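Local structure of SusD superfamily protein (Parabacteroides distasonis, 3OTN) at residues F232-Y235 / E236-R239; P241-N244 / N245-E248; F340-V343 / A344-T348. The protein probably binds carbohydrate or a related nutrient at the outer membrane. One frame throughout, in Å; residues are numbered along the deposited sequence.

Interaction 1 of 3, residues F232-Y235 / E236-R239; sequences FTDY and ESLR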
ATOM      1  N   PHE A 232      10.252  14.915  -1.238  1.00 23.51           N
ATOM      2  CA  PHE A 232      10.091  15.576  -2.537  1.00 22.95           C
ATOM      3  C   PHE A 232       9.557  16.977  -2.293  1.00 21.45           C
ATOM      4  O   PHE A 232       8.767  17.197  -1.380  1.00 22.84           O
ATOM      5  CB  PHE A 232       9.062  14.830  -3.425  1.00 22.28           C
ATOM      6  CG  PHE A 232       9.512  13.472  -3.862  1.00 21.47           C
ATOM      7  CD1 PHE A 232      10.765  13.288  -4.426  1.00 22.56           C
ATOM      8  CD2 PHE A 232       8.654  12.384  -3.757  1.00 16.20           C
ATOM      9  CE1 PHE A 232      11.187  12.013  -4.856  1.00 24.26           C
ATOM     10  CE2 PHE A 232       9.074  11.105  -4.188  1.00 22.18           C
ATOM     11  CZ  PHE A 232      10.329  10.933  -4.718  1.00 21.19           C
ATOM     12  N   THR A 233       9.971  17.921  -3.120  1.00 23.97           N
ATOM     13  CA  THR A 233       9.548  19.312  -2.968  1.00 26.53           C
ATOM     14  C   THR A 233       8.211  19.541  -3.621  1.00 28.43           C
ATOM     15  O   THR A 233       7.509  20.477  -3.274  1.00 32.37           O
ATOM     16  CB  THR A 233      10.605  20.283  -3.541  1.00 28.26           C
ATOM     17  OG1 THR A 233      10.840  19.953  -4.920  1.00 27.56           O
ATOM     18  CG2 THR A 233      11.890  20.126  -2.771  1.00 25.17           C
ATOM     19  N   ASP A 234       7.855  18.704  -4.584  1.00 31.57           N
ATOM     20  CA  ASP A 234       6.512  18.783  -5.182  1.00 34.51           C
ATOM     21  C   ASP A 234       5.925  17.404  -5.481  1.00 31.87           C
ATOM     22  O   ASP A 234       6.546  16.392  -5.175  1.00 38.14           O
ATOM     23  CB  ASP A 234       6.566  19.671  -6.412  1.00 38.79           C
ATOM     24  CG  ASP A 234       7.340  19.064  -7.534  1.00 41.83           C
ATOM     25  OD1 ASP A 234       7.682  17.865  -7.451  1.00 48.85           O
ATOM     26  OD2 ASP A 234       7.578  19.807  -8.509  1.00 52.70           O
ATOM     27  N   TYR A 235       4.746  17.366  -6.081  1.00 26.95           N
ATOM     28  CA  TYR A 235       3.996  16.118  -6.261  1.00 24.00           C
ATOM     29  C   TYR A 235       4.280  15.411  -7.547  1.00 24.60           C
ATOM     30  O   TYR A 235       3.983  14.233  -7.655  1.00 21.64           O
ATOM     31  CB  TYR A 235       2.505  16.393  -6.135  1.00 25.31           C
ATOM     32  CG  TYR A 235       2.206  17.043  -4.804  1.00 23.04           C
ATOM     33  CD1 TYR A 235       2.497  16.386  -3.599  1.00 29.32           C
ATOM     34  CD2 TYR A 235       1.659  18.306  -4.731  1.00 24.83           C
ATOM     35  CE1 TYR A 235       2.238  16.987  -2.368  1.00 24.13           C
ATOM     36  CE2 TYR A 235       1.393  18.917  -3.510  1.00 19.69           C
ATOM     37  CZ  TYR A 235       1.678  18.244  -2.331  1.00 23.05           C
ATOM     38  OH  TYR A 235       1.412  18.867  -1.137  1.00 27.41           O
ATOM     39  N   GLU A 236       4.824  16.127  -8.537  1.00 22.87           N
ATOM     40  CA  GLU A 236       5.182  15.511  -9.820  1.00 24.01           C
ATOM     41  C   GLU A 236       6.150  14.308  -9.649  1.00 20.87           C
ATOM     42  O   GLU A 236       6.125  13.342 -10.434  1.00 20.17           O
ATOM     43  CB  GLU A 236       5.827  16.554 -10.755  1.00 22.40           C
ATOM     44  CG  GLU A 236       5.859  16.100 -12.184  1.00 26.23           C
ATOM     45  CD  GLU A 236       6.767  16.922 -13.104  1.00 37.21           C
ATOM     46  OE1 GLU A 236       7.541  17.773 -12.632  1.00 47.87           O
ATOM     47  OE2 GLU A 236       6.720  16.675 -14.318  1.00 37.67           O
ATOM     48  N   SER A 237       7.014  14.353  -8.649  1.00 20.95           N
ATOM     49  CA  SER A 237       7.904  13.208  -8.414  1.00 22.81           C
ATOM     50  C   SER A 237       7.208  11.850  -8.265  1.00 24.39           C
ATOM     51  O   SER A 237       7.808  10.827  -8.628  1.00 23.61           O
ATOM     52  CB  SER A 237       8.798  13.438  -7.213  1.00 26.51           C
ATOM     53  OG  SER A 237       9.757  14.424  -7.500  1.00 27.48           O
ATOM     54  N   LEU A 238       5.969  11.844  -7.747  1.00 21.38           N
ATOM     55  CA  LEU A 238       5.205  10.597  -7.522  1.00 21.42           C
ATOM     56  C   LEU A 238       4.791   9.938  -8.843  1.00 20.41           C
ATOM     57  O   LEU A 238       4.395   8.795  -8.836  1.00 21.37           O
ATOM     58  CB  LEU A 238       3.933  10.867  -6.672  1.00 20.04           C
ATOM     59  CG  LEU A 238       4.183  11.445  -5.270  1.00 20.14           C
ATOM     60  CD1 LEU A 238       2.891  11.798  -4.577  1.00 21.76           C
ATOM     61  CD2 LEU A 238       5.033  10.494  -4.439  1.00 23.71           C
ATOM     62  N   ARG A 239       4.870  10.680  -9.953  1.00 19.97           N
ATOM     63  CA  ARG A 239       4.475  10.202 -11.263  1.00 20.35           C
ATOM     64  C   ARG A 239       5.571  10.400 -12.316  1.00 21.45           C
ATOM     65  O   ARG A 239       5.273  10.405 -13.515  1.00 21.50           O
ATOM     66  CB  ARG A 239       3.148  10.880 -11.687  1.00 20.04           C
ATOM     67  CG  ARG A 239       3.183  12.379 -11.888  1.00 18.60           C
ATOM     68  CD  ARG A 239       1.772  12.964 -12.110  1.00 23.06           C
ATOM     69  NE  ARG A 239       1.904  14.386 -12.375  1.00 19.77           N
ATOM     70  CZ  ARG A 239       2.303  14.936 -13.522  1.00 22.21           C
ATOM     71  NH1 ARG A 239       2.540  14.209 -14.610  1.00 23.97           N
ATOM     72  NH2 ARG A 239       2.459  16.252 -13.575  1.00 23.78           N
TER
HETATM   73  O   HOH W   1       9.519  17.729 -10.449  1.00 51.69           O
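A single turn of 3-10 helix, residues 236-238, folds back over the F232 ring in the loop that leads from helix 210-225 to strand 249-253. S237 makes the closest side-chain approach: its CB sits over the middle of the ring, 3.4 Å from the F232 centroid and 11° off the ring normal, a CH-pi contact. The aromatic group is carried there by chi1 of -67°, which sets F232 CG beside its own backbone N and anti to the carbonyl carbon. L238 approaches obliquely instead, CD2 lying 4.1 Å from F232 CE2. The backbone closes the turn, L238 N donating to Y235 O over 3.1 Å at an N-H...O angle of 153°. Beyond the segments, F249 meets the F232 ring edge-to-face, Y307 does the same with Y235, and R239 NH1 bonds to F340 O. On the outer side the acids D234 and E236 stay apart, D234 OD2 and E236 OE1 being 4.6 Å from each other. One water donates to E236 OE1 at 2.9 Å and, weakly, to D234 OD2. The chemistry is therefore divided: apolar contact on the buried side, and on the outer side two like charges whose mutual repulsion is probably eased by the shared water.

Interaction 2 of 3, residues P241-N244 / N245-E248; sequences PSQN and NKGE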
ATOM      1  N   PRO A 241       8.872   8.544 -13.742  1.00 17.50           N
ATOM      2  CA  PRO A 241       9.699   7.321 -13.689  1.00 18.33           C
ATOM      3  C   PRO A 241      11.176   7.530 -13.293  1.00 17.84           C
ATOM      4  O   PRO A 241      11.789   6.635 -12.684  1.00 18.29           O
ATOM      5  CB  PRO A 241       9.606   6.774 -15.129  1.00 19.46           C
ATOM      6  CG  PRO A 241       8.248   7.208 -15.600  1.00 19.89           C
ATOM      7  CD  PRO A 241       8.050   8.596 -14.967  1.00 19.86           C
ATOM      8  N   SER A 242      11.743   8.687 -13.630  1.00 19.29           N
ATOM      9  CA  SER A 242      13.126   9.009 -13.285  1.00 20.61           C
ATOM     10  C   SER A 242      13.407   9.030 -11.790  1.00 20.67           C
ATOM     11  O   SER A 242      14.557   8.852 -11.390  1.00 19.27           O
ATOM     12  CB  SER A 242      13.558  10.368 -13.875  1.00 23.20           C
ATOM     13  OG  SER A 242      12.762  11.424 -13.332  1.00 23.63           O
ATOM     14  N   GLN A 243      12.368   9.264 -10.982  1.00 20.63           N
ATOM     15  CA  GLN A 243      12.446   9.218  -9.527  1.00 21.77           C
ATOM     16  C   GLN A 243      12.297   7.826  -8.889  1.00 18.63           C
ATOM     17  O   GLN A 243      12.410   7.719  -7.682  1.00 17.66           O
ATOM     18  CB  GLN A 243      11.439  10.205  -8.914  1.00 22.27           C
ATOM     19  CG  GLN A 243      11.751  11.633  -9.289  1.00 27.98           C
ATOM     20  CD  GLN A 243      12.982  12.171  -8.564  1.00 30.88           C
ATOM     21  OE1 GLN A 243      14.091  12.087  -9.045  1.00 41.04           O
ATOM     22  NE2 GLN A 243      12.768  12.733  -7.425  1.00 35.29           N
ATOM     23  N   ASN A 244      12.109   6.774  -9.693  1.00 20.31           N
ATOM     24  CA  ASN A 244      12.010   5.383  -9.200  1.00 19.03           C
ATOM     25  C   ASN A 244      13.167   4.998  -8.243  1.00 19.87           C
ATOM     26  O   ASN A 244      14.329   5.192  -8.587  1.00 16.23           O
ATOM     27  CB  ASN A 244      12.062   4.396 -10.377  1.00 20.56           C
ATOM     28  CG  ASN A 244      10.732   4.251 -11.154  1.00 20.34           C
ATOM     29  OD1 ASN A 244       9.701   4.831 -10.837  1.00 19.40           O
ATOM     30  ND2 ASN A 244      10.796   3.457 -12.206  1.00 15.72           N
ATOM     31  N   ASN A 245      12.824   4.517  -7.042  1.00 19.29           N
ATOM     32  CA  ASN A 245      13.792   4.024  -6.020  1.00 22.00           C
ATOM     33  C   ASN A 245      14.699   5.086  -5.377  1.00 22.92           C
ATOM     34  O   ASN A 245      15.686   4.731  -4.732  1.00 23.92           O
ATOM     35  CB  ASN A 245      14.656   2.883  -6.591  1.00 21.23           C
ATOM     36  CG  ASN A 245      13.841   1.777  -7.210  1.00 22.43           C
ATOM     37  OD1 ASN A 245      14.127   1.315  -8.336  1.00 22.68           O
ATOM     38  ND2 ASN A 245      12.848   1.304  -6.476  1.00 15.30           N
ATOM     39  N   LYS A 246      14.375   6.373  -5.557  1.00 21.33           N
ATOM     40  CA  LYS A 246      15.175   7.496  -5.070  1.00 20.87           C
ATOM     41  C   LYS A 246      14.281   8.445  -4.300  1.00 20.38           C
ATOM     42  O   LYS A 246      13.052   8.341  -4.331  1.00 20.72           O
ATOM     43  CB  LYS A 246      15.754   8.354  -6.213  1.00 24.34           C
ATOM     44  CG  LYS A 246      16.269   7.699  -7.453  1.00 31.32           C
ATOM     45  CD  LYS A 246      17.225   8.612  -8.246  1.00 39.39           C
ATOM     46  CE  LYS A 246      16.664   9.981  -8.588  1.00 46.40           C
ATOM     47  NZ  LYS A 246      17.683  10.816  -9.296  1.00 54.68           N
ATOM     48  N   GLY A 247      14.904   9.432  -3.683  1.00 21.58           N
ATOM     49  CA  GLY A 247      14.172  10.540  -3.055  1.00 21.47           C
ATOM     50  C   GLY A 247      13.457  10.021  -1.826  1.00 21.95           C
ATOM     51  O   GLY A 247      14.101   9.606  -0.873  1.00 22.25           O
ATOM     52  N   GLU A 248      12.133   9.951  -1.884  1.00 20.12           N
ATOM     53  CA  GLU A 248      11.343   9.406  -0.776  1.00 17.96           C
ATOM     54  C   GLU A 248      11.220   7.893  -0.793  1.00 19.30           C
ATOM     55  O   GLU A 248      10.905   7.279   0.245  1.00 19.06           O
ATOM     56  CB  GLU A 248       9.936   9.968  -0.796  1.00 15.76           C
ATOM     57  CG  GLU A 248       9.827  11.444  -0.466  1.00 23.98           C
ATOM     58  CD  GLU A 248       8.413  11.880  -0.108  1.00 19.21           C
ATOM     59  OE1 GLU A 248       7.606  11.016   0.374  1.00 20.40           O
ATOM     60  OE2 GLU A 248       8.119  13.096  -0.299  1.00 17.81           O
TER
HETATM   61  O   HOH W   2      16.170  12.558 -10.670  1.00 40.47           O
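Q243 and K246 meet across a type II beta turn whose tight part is its backbone: K246 N donates to Q243 O over 3.2 Å at 151°. The corner residue N245 takes a positive phi of 68°, as the third position of such a turn requires. Just before it, N244 N returns to P241 O at 3.0 Å, so a short 3-10 segment runs directly into the turn. The side chains on the outer side are joined more loosely. That of K246 crosses Q243 at about a right angle, and its CE comes within 3.4 Å of Q243 OE1. A bend at chi3 (-54°) brings the ammonium end back toward the amide, but K246 NZ remains 3.8 Å from Q243 OE1; a water bridges them, donating to Q243 OE1 and accepting from K246 NZ, each at 2.7 Å. The other end of the amide, NE2, makes a weak hydrogen bond to S237 OG. Away from this solvent side, N244 bonds through its amide to D352 O and N354 N, while N245 ND2 reaches Q254 OE1. The turn thus lies against the 352-354 loop and delivers the chain into strand 249-253, with E248 salt-bridged to R359 and to R392 at the end of helix 380-392.

Interaction 3 of 3, residues F340-V343 / A344-T348; sequences FDQV and AVDNT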
ATOM      1  N   PHE A 340      -0.151  10.029 -12.934  1.00 17.99           N
ATOM      2  CA  PHE A 340      -0.234  10.275 -14.374  1.00 19.10           C
ATOM      3  C   PHE A 340       1.174  10.358 -15.013  1.00 19.33           C
ATOM      4  O   PHE A 340       1.800  11.424 -15.129  1.00 22.83           O
ATOM      5  CB  PHE A 340      -1.076  11.530 -14.587  1.00 20.05           C
ATOM      6  CG  PHE A 340      -1.540  11.761 -15.999  1.00 18.87           C
ATOM      7  CD1 PHE A 340      -0.713  12.392 -16.944  1.00 23.96           C
ATOM      8  CD2 PHE A 340      -2.859  11.472 -16.356  1.00 24.45           C
ATOM      9  CE1 PHE A 340      -1.198  12.656 -18.240  1.00 23.56           C
ATOM     10  CE2 PHE A 340      -3.317  11.705 -17.615  1.00 23.10           C
ATOM     11  CZ  PHE A 340      -2.490  12.316 -18.567  1.00 26.96           C
ATOM     12  N   ASP A 341       1.677   9.184 -15.372  1.00 19.47           N
ATOM     13  CA  ASP A 341       2.913   9.013 -16.146  1.00 19.70           C
ATOM     14  C   ASP A 341       2.634   9.586 -17.525  1.00 19.13           C
ATOM     15  O   ASP A 341       2.084   8.916 -18.404  1.00 20.44           O
ATOM     16  CB  ASP A 341       3.303   7.517 -16.167  1.00 19.29           C
ATOM     17  CG  ASP A 341       4.580   7.218 -16.986  1.00 21.43           C
ATOM     18  OD1 ASP A 341       5.106   8.091 -17.716  1.00 16.49           O
ATOM     19  OD2 ASP A 341       5.025   6.056 -16.926  1.00 17.74           O
ATOM     20  N   GLN A 342       3.020  10.843 -17.693  1.00 19.23           N
ATOM     21  CA  GLN A 342       2.644  11.622 -18.840  1.00 22.76           C
ATOM     22  C   GLN A 342       3.224  11.090 -20.151  1.00 22.38           C
ATOM     23  O   GLN A 342       2.534  11.080 -21.169  1.00 20.21           O
ATOM     24  CB  GLN A 342       3.034  13.077 -18.653  1.00 24.77           C
ATOM     25  CG  GLN A 342       2.461  13.981 -19.735  1.00 35.09           C
ATOM     26  CD  GLN A 342       2.406  15.434 -19.308  1.00 52.65           C
ATOM     27  OE1 GLN A 342       3.374  15.952 -18.722  1.00 47.17           O
ATOM     28  NE2 GLN A 342       1.262  16.101 -19.577  1.00 43.99           N
ATOM     29  N   VAL A 343       4.467  10.625 -20.123  1.00 22.21           N
ATOM     30  CA  VAL A 343       5.058   9.970 -21.293  1.00 20.44           C
ATOM     31  C   VAL A 343       4.256   8.719 -21.687  1.00 19.08           C
ATOM     32  O   VAL A 343       3.996   8.492 -22.862  1.00 20.51           O
ATOM     33  CB  VAL A 343       6.573   9.635 -21.077  1.00 19.27           C
ATOM     34  CG1 VAL A 343       7.098   8.766 -22.219  1.00 19.84           C
ATOM     35  CG2 VAL A 343       7.383  10.971 -21.005  1.00 17.27           C
ATOM     36  N   ALA A 344       3.826   7.947 -20.699  1.00 17.30           N
ATOM     37  CA  ALA A 344       3.058   6.733 -20.964  1.00 17.92           C
ATOM     38  C   ALA A 344       1.688   7.078 -21.573  1.00 19.36           C
ATOM     39  O   ALA A 344       1.259   6.475 -22.585  1.00 18.86           O
ATOM     40  CB  ALA A 344       2.924   5.881 -19.690  1.00 14.62           C
ATOM     41  N   VAL A 345       1.037   8.079 -20.991  1.00 19.57           N
ATOM     42  CA  VAL A 345      -0.325   8.438 -21.390  1.00 20.36           C
ATOM     43  C   VAL A 345      -0.319   9.117 -22.750  1.00 20.75           C
ATOM     44  O   VAL A 345      -1.157   8.797 -23.579  1.00 24.10           O
ATOM     45  CB  VAL A 345      -1.039   9.320 -20.320  1.00 22.55           C
ATOM     46  CG1 VAL A 345      -2.460   9.809 -20.801  1.00 18.52           C
ATOM     47  CG2 VAL A 345      -1.142   8.569 -18.982  1.00 20.91           C
ATOM     48  N   ASP A 346       0.579  10.072 -22.960  1.00 20.78           N
ATOM     49  CA  ASP A 346       0.617  10.835 -24.199  1.00 22.51           C
ATOM     50  C   ASP A 346       1.260  10.119 -25.375  1.00 21.91           C
ATOM     51  O   ASP A 346       0.922  10.420 -26.530  1.00 22.05           O
ATOM     52  CB  ASP A 346       1.370  12.162 -24.032  1.00 23.09           C
ATOM     53  CG  ASP A 346       0.667  13.157 -23.126  1.00 28.53           C
ATOM     54  OD1 ASP A 346      -0.514  12.985 -22.763  1.00 26.76           O
ATOM     55  OD2 ASP A 346       1.335  14.145 -22.773  1.00 27.58           O
ATOM     56  N   ASN A 347       2.192   9.199 -25.128  1.00 22.03           N
ATOM     57  CA  ASN A 347       3.051   8.718 -26.202  0.50 21.87           C
ATOM     58  C   ASN A 347       3.177   7.188 -26.263  1.00 23.16           C
ATOM     59  O   ASN A 347       2.806   6.583 -27.254  1.00 24.58           O
ATOM     60  CB  ASN A 347       4.414   9.416 -26.065  0.50 23.61           C
ATOM     61  CG  ASN A 347       5.347   9.130 -27.218  0.50 21.50           C
ATOM     62  OD1 ASN A 347       5.551   7.974 -27.576  0.50 20.89           O
ATOM     63  ND2 ASN A 347       5.942  10.184 -27.796  0.50 21.56           N
ATOM     64  N   THR A 348       3.693   6.570 -25.201  1.00 19.78           N
ATOM     65  CA  THR A 348       4.132   5.186 -25.351  1.00 18.65           C
ATOM     66  C   THR A 348       3.142   4.098 -24.974  1.00 20.61           C
ATOM     67  O   THR A 348       3.293   3.010 -25.473  1.00 20.52           O
ATOM     68  CB  THR A 348       5.414   4.922 -24.543  1.00 17.80           C
ATOM     69  OG1 THR A 348       5.126   5.049 -23.153  1.00 18.62           O
ATOM     70  CG2 THR A 348       6.549   5.909 -24.958  1.00 19.29           C
TER
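The backbone of 340-348 enters helix 342-348 with V345 N bonded to D341 O (2.9 Å) and D346 N to Q342 O, then widens into a pi-type turn in which V343 O accepts from both N347 N and T348 N, each at 3.0 Å. D341 is the N-cap. Its OD1 takes the A344 N-H over 3.2 Å, from well above the carboxylate plane, and A344 CB lies 3.4 Å from D341 CG. Chi1 of 179° turns the carboxylate back over the first turn, where its charge probably suits the positive helix end; S351 OG holds OD2. Were D341 cut back to alanine, the A344 N-H would probably lose its capping acceptor, and S351 OG this carboxylate partner. F340 packs alongside the helix against V345, the side chains crossing at about a right angle: V345 CG2 stands over the F340 ring centre, 4.0 Å from the centroid, and V345 CG1 touches F340 CZ at 3.4 Å. On the exposed side D346 OD2 lies 3.2 Å from Q342 CG, with the carboxylate and amide planes 43° apart. The Y312 hydroxyl joins this pair, bonding to both Q342 NE2 and D346 OD1. The short helix follows strand 334-336 and rests by way of F340 on Y337 and on F309 and Y312 of strand 308-312, while V345 is linked by backbone bonding to A277.

Interactions 1 and 2 follow each other in the same loop between helix 210-225 and strand 249-253, their centres about 9 Å apart; interaction 3, about 16 and 17 Å from them, belongs to a separate short helix. Interactions 1 and 3 are partly buried and each places an aliphatic carbon over a phenylalanine face, whereas interaction 2 is a surface turn whose polar side-chain ends are bridged by water. Interaction 1 meets both others through polar bonds: E248 OE2 takes the F232 N-H, and an arginine ties it to the start of the helix of interaction 3. Interactions 2 and 3 touch where P241 packs on D341. Only interaction 3 has a capped helix start; the other two each include a single short 3-10 segment.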